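Local coordinates for regulatory protein of LacI family (PDB 3BBL) that probably regulates transcription as a DNA-binding LacI-family protein whose periplasmic-binding-protein-like core likely senses a small effector, at residues Q52-I55 with Y56-L59; R143-G146 with Y147-M151; T194-D197 with T198-I201; G211-I214 with G215-A219; I243-A246 with G247-I251. One frame throughout, in Å; residues are numbered along the deposited sequence.

Interaction 1 (Q52-I55 with Y56-L59); sequences QIDI and YRDL
Ile55 and Leu59 are set side by side by their first torsions: CG1 of Ile55 stands anti to its backbone N (chi1 179°), while CG of Leu59 stands anti to its carbonyl carbon (chi1 -69°), and the two branched chains run the same way. CD1 of Ile55 then rests 4.1 Å from CG of Leu59, a plain apolar touch one helical turn apart. The other branch of Ile55, CG2, meets CD1 of the following residue, Tyr56, at 3.9 Å, obliquely to the ring. All this happens on the first turn of helix 54-61, with Ile53 at the N-cap position. The backbone settles into its helical pattern straight away: Asp58 N donates to Asp54 O over 2.8 Å, and the same step joins Arg57 N to Ile53 O and Leu59 N to Ile55 O. On the outer side, Arg57 bends at chi3 and brings NH2 to 4.0 Å from Asp54 OD1, which lies near the edge of the guanidinium but farther than a salt bridge allows. The two flat groups are turned 74° against each other, and at this distance any attraction is probably weak. Inward, the Tyr56 ring packs among Phe44, Phe68 and Phe82, meeting Phe44 edge-to-face, and Leu59 reaches Phe40 of the second subunit.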
# COMPACT_ATOMS: atom_id res chain seq x y z
N GLN A 52 11.75 22.51 -8.40
CA GLN A 52 12.80 21.97 -9.26
C GLN A 52 12.19 21.14 -10.39
O GLN A 52 11.88 19.96 -10.22
CB GLN A 52 13.77 21.14 -8.44
CG GLN A 52 14.63 21.97 -7.51
CD GLN A 52 15.51 21.13 -6.60
OE1 GLN A 52 15.01 20.45 -5.70
NE2 GLN A 52 16.81 21.16 -6.84
N ILE A 53 12.02 21.78 -11.55
CA ILE A 53 11.43 21.16 -12.72
C ILE A 53 12.45 20.69 -13.76
O ILE A 53 12.08 20.39 -14.90
CB ILE A 53 10.47 22.14 -13.41
CG1 ILE A 53 11.21 23.46 -13.68
CG2 ILE A 53 9.23 22.35 -12.54
CD1 ILE A 53 10.33 24.57 -14.20
N ASP A 54 13.71 20.64 -13.37
CA ASP A 54 14.77 20.21 -14.28
C ASP A 54 14.45 18.91 -15.00
O ASP A 54 14.55 18.83 -16.23
CB ASP A 54 16.08 20.07 -13.52
CG ASP A 54 16.89 21.34 -13.52
OD1 ASP A 54 16.29 22.43 -13.68
OD2 ASP A 54 18.13 21.26 -13.36
N ILE A 55 14.07 17.90 -14.24
CA ILE A 55 13.75 16.59 -14.79
C ILE A 55 12.66 16.68 -15.86
O ILE A 55 12.70 15.95 -16.85
CB ILE A 55 13.32 15.62 -13.67
CG1 ILE A 55 12.96 14.26 -14.25
CG2 ILE A 55 12.18 16.22 -12.87
CD1 ILE A 55 14.11 13.54 -14.92
N TYR A 56 11.69 17.58 -15.69
CA TYR A 56 10.64 17.73 -16.69
C TYR A 56 11.25 18.33 -17.95
O TYR A 56 10.95 17.91 -19.07
CB TYR A 56 9.51 18.65 -16.19
CG TYR A 56 8.58 17.99 -15.19
CD1 TYR A 56 8.87 18.00 -13.82
CD2 TYR A 56 7.41 17.35 -15.61
CE1 TYR A 56 8.03 17.38 -12.91
CE2 TYR A 56 6.57 16.72 -14.70
CZ TYR A 56 6.89 16.74 -13.35
OH TYR A 56 6.07 16.11 -12.44
N ARG A 57 12.11 19.32 -17.74
CA ARG A 57 12.79 20.02 -18.82
C ARG A 57 13.61 19.01 -19.64
O ARG A 57 13.59 19.03 -20.87
CB ARG A 57 13.72 21.09 -18.23
CG ARG A 57 14.09 22.21 -19.17
CD ARG A 57 15.36 22.92 -18.70
NE ARG A 57 15.23 23.57 -17.40
CZ ARG A 57 14.47 24.64 -17.16
NH1 ARG A 57 13.76 25.19 -18.13
NH2 ARG A 57 14.43 25.16 -15.94
N ASP A 58 14.30 18.11 -18.95
CA ASP A 58 15.13 17.09 -19.59
C ASP A 58 14.31 16.10 -20.40
O ASP A 58 14.63 15.81 -21.55
CB ASP A 58 15.93 16.33 -18.54
CG ASP A 58 16.94 17.19 -17.83
OD1 ASP A 58 16.62 18.36 -17.53
OD2 ASP A 58 18.06 16.71 -17.57
N LEU A 59 13.25 15.56 -19.80
CA LEU A 59 12.42 14.58 -20.48
C LEU A 59 11.73 15.10 -21.73
O LEU A 59 11.49 14.34 -22.67
CB LEU A 59 11.39 13.99 -19.50
CG LEU A 59 12.00 13.12 -18.39
CD1 LEU A 59 10.92 12.66 -17.44
CD2 LEU A 59 12.70 11.93 -19.02

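Interaction 2 (R143-G146 with Y147-M151); sequences RLQG and YLEAM
Gln145 and Glu149 meet through their side chains one turn apart on helix 138-153. From CB of Gln145 the chain leaves anti to the backbone N (chi1 -173°) and bends at chi2. CG of Gln145 comes to 3.4 Å from Glu149 OE2, and its CD follows close by. At the tip the amide splits its contacts: OE1 of Gln145 lies 4.1 Å from CD1 of Leu148, whereas its NE2 donates to Glu149 OE2 over 3.2 Å at an N-H...O angle of 156°. The carboxylate oxygen lies close to the amide plane and is met on its anti lone pair, the two flat groups being turned 42° apart. Glu149 OE1 forms a salt bridge with Arg114. Elsewhere on the turn, Leu144 CD1 touches CD2 of Tyr147 at 4.0 Å, obliquely to the ring, and CG of Met151, a selenomethionine, sits 3.7 Å above the centre of that ring's plane. Tyr147 OH bonds to Ile128 O, tying this helix to the first strand of the beta-alpha-beta unit formed by 128-132, 138-153 and 163-165. With one oxygen toward a neutral amide and the other toward an arginine, the Glu149 carboxylate is fixed at both oxygens and its negative charge is probably favoured.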
# COMPACT_ATOMS: atom_id res chain seq x y z
N ARG A 143 -12.11 18.84 1.13
CA ARG A 143 -12.75 17.91 2.05
C ARG A 143 -13.39 18.61 3.24
O ARG A 143 -14.47 18.24 3.68
CB ARG A 143 -11.73 16.87 2.51
CG ARG A 143 -11.24 15.99 1.36
CD ARG A 143 -10.19 15.00 1.80
NE ARG A 143 -9.72 14.20 0.68
CZ ARG A 143 -8.74 13.30 0.76
NH1 ARG A 143 -8.13 13.07 1.92
NH2 ARG A 143 -8.39 12.64 -0.32
N LEU A 144 -12.73 19.64 3.77
CA LEU A 144 -13.28 20.38 4.89
C LEU A 144 -14.55 21.10 4.47
O LEU A 144 -15.51 21.21 5.24
CB LEU A 144 -12.26 21.38 5.42
CG LEU A 144 -12.77 22.30 6.54
CD1 LEU A 144 -13.34 21.48 7.68
CD2 LEU A 144 -11.62 23.17 7.03
N GLN A 145 -14.56 21.59 3.23
CA GLN A 145 -15.70 22.32 2.68
C GLN A 145 -16.99 21.50 2.74
O GLN A 145 -18.05 22.03 3.08
CB GLN A 145 -15.40 22.75 1.24
CG GLN A 145 -16.44 23.67 0.59
CD GLN A 145 -16.74 24.91 1.43
OE1 GLN A 145 -15.83 25.59 1.91
NE2 GLN A 145 -18.02 25.20 1.60
N GLY A 146 -16.89 20.22 2.40
CA GLY A 146 -18.06 19.35 2.43
C GLY A 146 -18.68 19.27 3.81
O GLY A 146 -19.90 19.22 3.96
N TYR A 147 -17.82 19.26 4.83
CA TYR A 147 -18.24 19.22 6.22
C TYR A 147 -19.03 20.50 6.55
O TYR A 147 -20.15 20.45 7.06
CB TYR A 147 -17.00 19.10 7.11
CG TYR A 147 -17.24 19.37 8.58
CD1 TYR A 147 -17.71 18.38 9.43
CD2 TYR A 147 -16.99 20.63 9.13
CE1 TYR A 147 -17.90 18.62 10.79
CE2 TYR A 147 -17.18 20.89 10.48
CZ TYR A 147 -17.64 19.88 11.30
OH TYR A 147 -17.81 20.13 12.64
N LEU A 148 -18.43 21.65 6.25
CA LEU A 148 -19.06 22.94 6.51
C LEU A 148 -20.42 23.02 5.84
O LEU A 148 -21.40 23.47 6.45
CB LEU A 148 -18.17 24.08 6.02
CG LEU A 148 -16.77 24.12 6.65
CD1 LEU A 148 -15.95 25.23 6.02
CD2 LEU A 148 -16.90 24.31 8.16
N GLU A 149 -20.50 22.58 4.59
CA GLU A 149 -21.76 22.61 3.85
C GLU A 149 -22.84 21.75 4.48
O GLU A 149 -23.98 22.18 4.61
CB GLU A 149 -21.54 22.16 2.40
CG GLU A 149 -21.16 23.28 1.46
CD GLU A 149 -20.67 22.77 0.10
OE1 GLU A 149 -21.30 21.82 -0.45
OE2 GLU A 149 -19.67 23.31 -0.41
N ALA A 150 -22.49 20.53 4.85
CA ALA A 150 -23.47 19.65 5.46
C ALA A 150 -23.94 20.19 6.81
O ALA A 150 -25.13 20.18 7.10
CB ALA A 150 -22.89 18.25 5.63
N MSE A 151 -23.01 20.68 7.62
CA MSE A 151 -23.36 21.21 8.93
C MSE A 151 -24.25 22.46 8.76
O MSE A 151 -25.27 22.60 9.43
CB MSE A 151 -22.09 21.56 9.75
CG MSE A 151 -21.19 20.39 10.06
SE MSE A 151 -22.14 18.98 11.14
CE MSE A 151 -21.76 19.82 12.89

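Interaction 3 (T194-D197 with T198-I201); sequences TLND and TMAI
This is a local contact at a strand-to-helix turn, where strand 191-194 ends and helix 197-209 begins with Asn196 at its N-cap position, in the periplasmic-binding-protein-like part of the chain. The contact is buried. Ala200 N returns to Asn196 O across the first turn by a weak bond of 3.3 Å, and Ile201 N reaches Asp197 O more firmly at 2.9 Å. Thr194 supports the turn from the strand side: its OG1, set between its backbone N and carbonyl carbon (chi1 67°), donates to Asn196 O over 2.9 Å from above the carbonyl plane. That oxygen therefore takes a hydroxyl and a helical N-H together. CG2 of Thr194 lies against CA of Ala200 at 3.7 Å, and its CB packs on CB of Met199, a selenomethionine whose SE passes 4.3 Å from Leu195 CB. The carboxylate of Asp197 is held from outside the turn, OD2 by Ala226 N and OD1 by Ser238 OG, while Ile201 packs on Met228 of the second subunit. Along the first turn, the CG1 methylene of Ile201 presses on the carbonyl of Asp197, 3.2 Å from its O.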
# COMPACT_ATOMS: atom_id res chain seq x y z
N THR A 194 -12.65 12.30 9.83
CA THR A 194 -11.21 12.54 9.67
C THR A 194 -10.85 12.67 8.19
O THR A 194 -11.54 12.13 7.32
CB THR A 194 -10.37 11.41 10.31
OG1 THR A 194 -10.54 10.19 9.59
CG2 THR A 194 -10.78 11.20 11.75
N LEU A 195 -9.77 13.39 7.88
CA LEU A 195 -9.40 13.56 6.48
C LEU A 195 -8.64 12.43 5.82
O LEU A 195 -8.37 12.49 4.62
CB LEU A 195 -8.68 14.89 6.26
CG LEU A 195 -9.59 16.11 6.49
CD1 LEU A 195 -9.04 17.31 5.71
CD2 LEU A 195 -11.01 15.80 6.05
N ASN A 196 -8.27 11.42 6.59
CA ASN A 196 -7.63 10.21 6.07
C ASN A 196 -7.79 9.12 7.11
O ASN A 196 -8.09 9.41 8.26
CB ASN A 196 -6.16 10.45 5.64
CG ASN A 196 -5.18 10.49 6.79
OD1 ASN A 196 -4.00 10.76 6.58
ND2 ASN A 196 -5.65 10.24 8.00
N ASP A 197 -7.64 7.86 6.70
CA ASP A 197 -7.83 6.76 7.63
C ASP A 197 -6.77 6.67 8.71
O ASP A 197 -7.05 6.20 9.82
CB ASP A 197 -7.91 5.43 6.88
CG ASP A 197 -9.13 5.34 5.98
OD1 ASP A 197 -10.11 6.08 6.21
OD2 ASP A 197 -9.12 4.51 5.07
N THR A 198 -5.56 7.13 8.41
CA THR A 198 -4.51 7.10 9.42
C THR A 198 -4.96 7.90 10.64
O THR A 198 -4.78 7.46 11.78
CB THR A 198 -3.21 7.70 8.88
OG1 THR A 198 -2.92 7.12 7.61
CG2 THR A 198 -2.06 7.40 9.83
N MSE A 199 -5.55 9.07 10.40
CA MSE A 199 -6.05 9.92 11.47
C MSE A 199 -7.17 9.20 12.22
O MSE A 199 -7.19 9.19 13.45
CB MSE A 199 -6.56 11.24 10.91
CG MSE A 199 -5.48 12.09 10.31
SE MSE A 199 -6.33 13.73 9.69
CE MSE A 199 -5.64 14.96 11.01
N ALA A 200 -8.08 8.59 11.47
CA ALA A 200 -9.20 7.87 12.08
C ALA A 200 -8.72 6.76 13.02
O ALA A 200 -9.33 6.49 14.06
CB ALA A 200 -10.08 7.30 11.00
N ILE A 201 -7.62 6.11 12.65
CA ILE A 201 -7.09 5.03 13.48
C ILE A 201 -6.61 5.60 14.81
O ILE A 201 -6.82 5.00 15.87
CB ILE A 201 -5.98 4.26 12.73
CG1 ILE A 201 -6.61 3.50 11.56
CG2 ILE A 201 -5.29 3.27 13.66
CD1 ILE A 201 -5.64 2.71 10.70

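Interaction 4 (G211-I214 with G215-A219); sequences GLTI and GTDLA. With EDO (1,2-ethanediol), chain D.
Thr213 O takes two backbone N-H groups: Asp217 N donates to it over 2.8 Å, lying in the carbonyl plane, and Leu218 N adds a weak bond of 3.3 Å. The same residue also gives: Thr213 N donates to Asp217 OD2 over 2.7 Å, nearly straight at 167°, so Thr213 and Asp217 are joined in both directions. OD2 is approached on its anti side, 24° out of the carboxylate plane. What aims that oxygen is the first torsion of Asp217, which puts CG beside its own backbone N and anti to the carbonyl carbon (chi1 -58°). The carbon part of Asp217 is used too, CD2 of Leu212 lying 3.9 Å from its CB. The whole is a tight reversal in the loop between helix 197-209 and strand 219-223, following a Schellman motif at the helix end in which Gly211, with positive phi, is the C-prime residue. Gly215 N donates to Leu218 O over 2.7 Å, and a single beta bridge pairs Ile214 with Leu218. At the bend Gly215 takes a positive phi, turning the chain back toward Leu218. Thr213 and Thr216 point the same way alongside each other, CG2 of Thr213 4.1 Å from OG1 of Thr216. A water donates to Ile214 O, and an ethanediol, probably from the crystallisation liquor, bonds weakly to Gly215 O and also to His125. The Ile214 side chain touches Met204 and Ala207 of the preceding helix, while Leu218 touches Ala207 and Ile192.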
# COMPACT_ATOMS: atom_id res chain seq x y z
N GLY A 211 -11.99 4.44 27.12
CA GLY A 211 -13.11 3.57 27.43
C GLY A 211 -14.42 3.79 26.70
O GLY A 211 -15.47 3.40 27.21
N LEU A 212 -14.40 4.40 25.52
CA LEU A 212 -15.63 4.62 24.78
C LEU A 212 -15.79 3.55 23.71
O LEU A 212 -14.82 3.13 23.09
CB LEU A 212 -15.62 5.99 24.12
CG LEU A 212 -15.64 7.20 25.05
CD1 LEU A 212 -15.38 8.46 24.25
CD2 LEU A 212 -16.99 7.28 25.78
N THR A 213 -17.02 3.08 23.49
CA THR A 213 -17.26 2.08 22.47
C THR A 213 -17.34 2.78 21.11
O THR A 213 -18.19 3.65 20.91
CB THR A 213 -18.58 1.33 22.71
OG1 THR A 213 -18.57 0.76 24.02
CG2 THR A 213 -18.77 0.22 21.68
N ILE A 214 -16.46 2.42 20.19
CA ILE A 214 -16.47 3.04 18.87
C ILE A 214 -17.74 2.64 18.12
O ILE A 214 -18.12 1.47 18.10
CB ILE A 214 -15.23 2.62 18.06
CG1 ILE A 214 -13.97 3.12 18.77
CG2 ILE A 214 -15.31 3.20 16.65
CD1 ILE A 214 -12.68 2.53 18.23
N GLY A 215 -18.39 3.63 17.53
CA GLY A 215 -19.64 3.39 16.84
C GLY A 215 -20.74 3.90 17.75
O GLY A 215 -21.31 4.97 17.51
N THR A 216 -21.00 3.15 18.82
CA THR A 216 -22.03 3.49 19.79
C THR A 216 -21.82 4.79 20.58
O THR A 216 -22.67 5.67 20.56
CB THR A 216 -22.19 2.32 20.78
OG1 THR A 216 -22.41 1.11 20.04
CG2 THR A 216 -23.36 2.57 21.75
N ASP A 217 -20.70 4.90 21.28
CA ASP A 217 -20.42 6.11 22.05
C ASP A 217 -19.79 7.20 21.20
O ASP A 217 -20.05 8.38 21.40
CB ASP A 217 -19.50 5.79 23.23
CG ASP A 217 -20.06 4.73 24.15
OD1 ASP A 217 -21.30 4.74 24.38
OD2 ASP A 217 -19.27 3.89 24.66
N LEU A 218 -18.95 6.80 20.26
CA LEU A 218 -18.26 7.74 19.39
C LEU A 218 -18.20 7.19 17.98
O LEU A 218 -17.53 6.19 17.73
CB LEU A 218 -16.83 7.99 19.89
CG LEU A 218 -16.00 8.97 19.05
CD1 LEU A 218 -16.65 10.35 19.10
CD2 LEU A 218 -14.57 9.04 19.57
N ALA A 219 -18.91 7.83 17.06
CA ALA A 219 -18.90 7.38 15.67
C ALA A 219 -17.69 8.00 14.96
O ALA A 219 -17.31 9.14 15.25
CB ALA A 219 -20.19 7.79 14.97
C1 EDO D . -24.18 5.23 16.12
O1 EDO D . -24.11 6.22 17.16
C2 EDO D . -24.70 5.85 14.82
O2 EDO D . -23.63 6.53 14.15
O HOH W 1 -20.39 -0.63 17.82

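Interaction 5 (I243-A246 with G247-I251); sequences IAEA and GRKCI
Glu245 and Lys249 are joined first through the backbone of a regular helical turn, Lys249 N donating to Glu245 O over 2.8 Å, and the same four-residue step repeats from Gly247 to Ile243, from Arg248 to Ala244 and from Cys250 to Ala246. Over this frame the side chains build a salt-bridge network on one oxygen. Glu245 stretches out with CG anti to its backbone N (chi1 175°), and its OE2 receives Lys249 NZ at 3.4 Å, a salt bridge whose hydrogen bond is weak. Arg248 NH2 comes to OE2 of Glu245 at 3.6 Å, a long salt bridge. The lysine lies alongside the glutamate and points the same way, folded at chi2 and chi4 to bring its ammonium back; the arginine bends at chi3 and crosses the glutamate with its guanidinium 43° from the carboxylate plane. One carboxylate oxygen thus gathers two cations, which probably favours its ionised form and lets NH2 and NZ stand near each other. On the inward side, Ala246 and Cys250 pack on Phe93. Ile243 and Ile251 pack against helix 23-36, where Ser29 OG bonds to Ala244 O. The ion pairs, i to i+3 and i to i+4, run along a partly exposed flank, Glu245 and Lys249 also resting against Leu270 and Val105. Helix 243-258 thus packs on strands 90-93, 104-107 and 267-275 of the sheet, an alpha/beta arrangement as in the periplasmic-binding-protein fold.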
# COMPACT_ATOMS: atom_id res chain seq x y z
N ILE A 243 -9.83 5.49 -7.49
CA ILE A 243 -8.47 5.70 -7.94
C ILE A 243 -8.15 4.99 -9.25
O ILE A 243 -7.46 5.56 -10.10
CB ILE A 243 -7.45 5.27 -6.85
CG1 ILE A 243 -7.76 6.01 -5.55
CG2 ILE A 243 -6.02 5.55 -7.31
CD1 ILE A 243 -7.87 7.53 -5.71
N ALA A 244 -8.63 3.77 -9.42
CA ALA A 244 -8.37 3.04 -10.66
C ALA A 244 -9.01 3.78 -11.83
O ALA A 244 -8.36 4.01 -12.86
CB ALA A 244 -8.91 1.62 -10.57
N GLU A 245 -10.27 4.17 -11.68
CA GLU A 245 -10.98 4.88 -12.74
C GLU A 245 -10.28 6.20 -13.05
O GLU A 245 -10.15 6.59 -14.22
CB GLU A 245 -12.43 5.13 -12.34
CG GLU A 245 -13.20 5.98 -13.35
CD GLU A 245 -14.69 6.13 -13.01
OE1 GLU A 245 -15.03 6.22 -11.80
OE2 GLU A 245 -15.52 6.18 -13.95
N ALA A 246 -9.81 6.89 -12.02
CA ALA A 246 -9.12 8.14 -12.22
C ALA A 246 -7.84 7.91 -13.03
O ALA A 246 -7.46 8.72 -13.87
CB ALA A 246 -8.77 8.77 -10.87
N GLY A 247 -7.19 6.78 -12.78
CA GLY A 247 -5.98 6.46 -13.50
C GLY A 247 -6.30 6.26 -14.97
O GLY A 247 -5.64 6.80 -15.84
N ARG A 248 -7.34 5.47 -15.23
CA ARG A 248 -7.77 5.20 -16.59
C ARG A 248 -8.15 6.48 -17.31
O ARG A 248 -7.81 6.67 -18.47
CB ARG A 248 -8.96 4.22 -16.56
CG ARG A 248 -9.65 4.03 -17.91
CD ARG A 248 -10.68 2.91 -17.86
NE ARG A 248 -11.85 3.23 -17.06
CZ ARG A 248 -12.78 4.13 -17.39
NH1 ARG A 248 -12.67 4.82 -18.52
NH2 ARG A 248 -13.82 4.34 -16.58
N LYS A 249 -8.85 7.37 -16.62
CA LYS A 249 -9.28 8.64 -17.21
C LYS A 249 -8.11 9.56 -17.52
O LYS A 249 -8.15 10.31 -18.49
CB LYS A 249 -10.27 9.35 -16.28
CG LYS A 249 -11.67 8.75 -16.24
CD LYS A 249 -12.33 8.79 -17.61
CE LYS A 249 -13.85 8.67 -17.52
NZ LYS A 249 -14.30 7.43 -16.81
N CYS A 250 -7.07 9.52 -16.70
CA CYS A 250 -5.92 10.37 -16.95
C CYS A 250 -5.25 9.96 -18.25
O CYS A 250 -5.04 10.79 -19.14
CB CYS A 250 -4.91 10.27 -15.80
SG CYS A 250 -5.32 11.25 -14.36
N ILE A 251 -4.91 8.68 -18.36
CA ILE A 251 -4.26 8.16 -19.55
C ILE A 251 -5.12 8.44 -20.78
O ILE A 251 -4.65 8.94 -21.80
CB ILE A 251 -4.04 6.63 -19.43
CG1 ILE A 251 -2.99 6.35 -18.35
CG2 ILE A 251 -3.60 6.06 -20.77
CD1 ILE A 251 -1.61 6.91 -18.66

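From the N terminus, the five local contacts come one after another along the chain; none nests in or crosses another. Interaction 1 starts helix 54-61, and its centre lies about 24 Å from that of interaction 5, on helix 243-258, which the late chain brings back toward the N-terminal strands. Interaction 2 lies on helix 138-153, between strands 128-132 and 163-165. Interactions 3 and 4 bracket helix 197-209: the first opens it after strand 191-194, the second turns the chain from its end into strand 219-223. Interactions 2 and 3 touch, Arg143 NH1 standing 2.8 Å from Leu195 O. The centres of interactions 1 and 4 are about 50 Å apart.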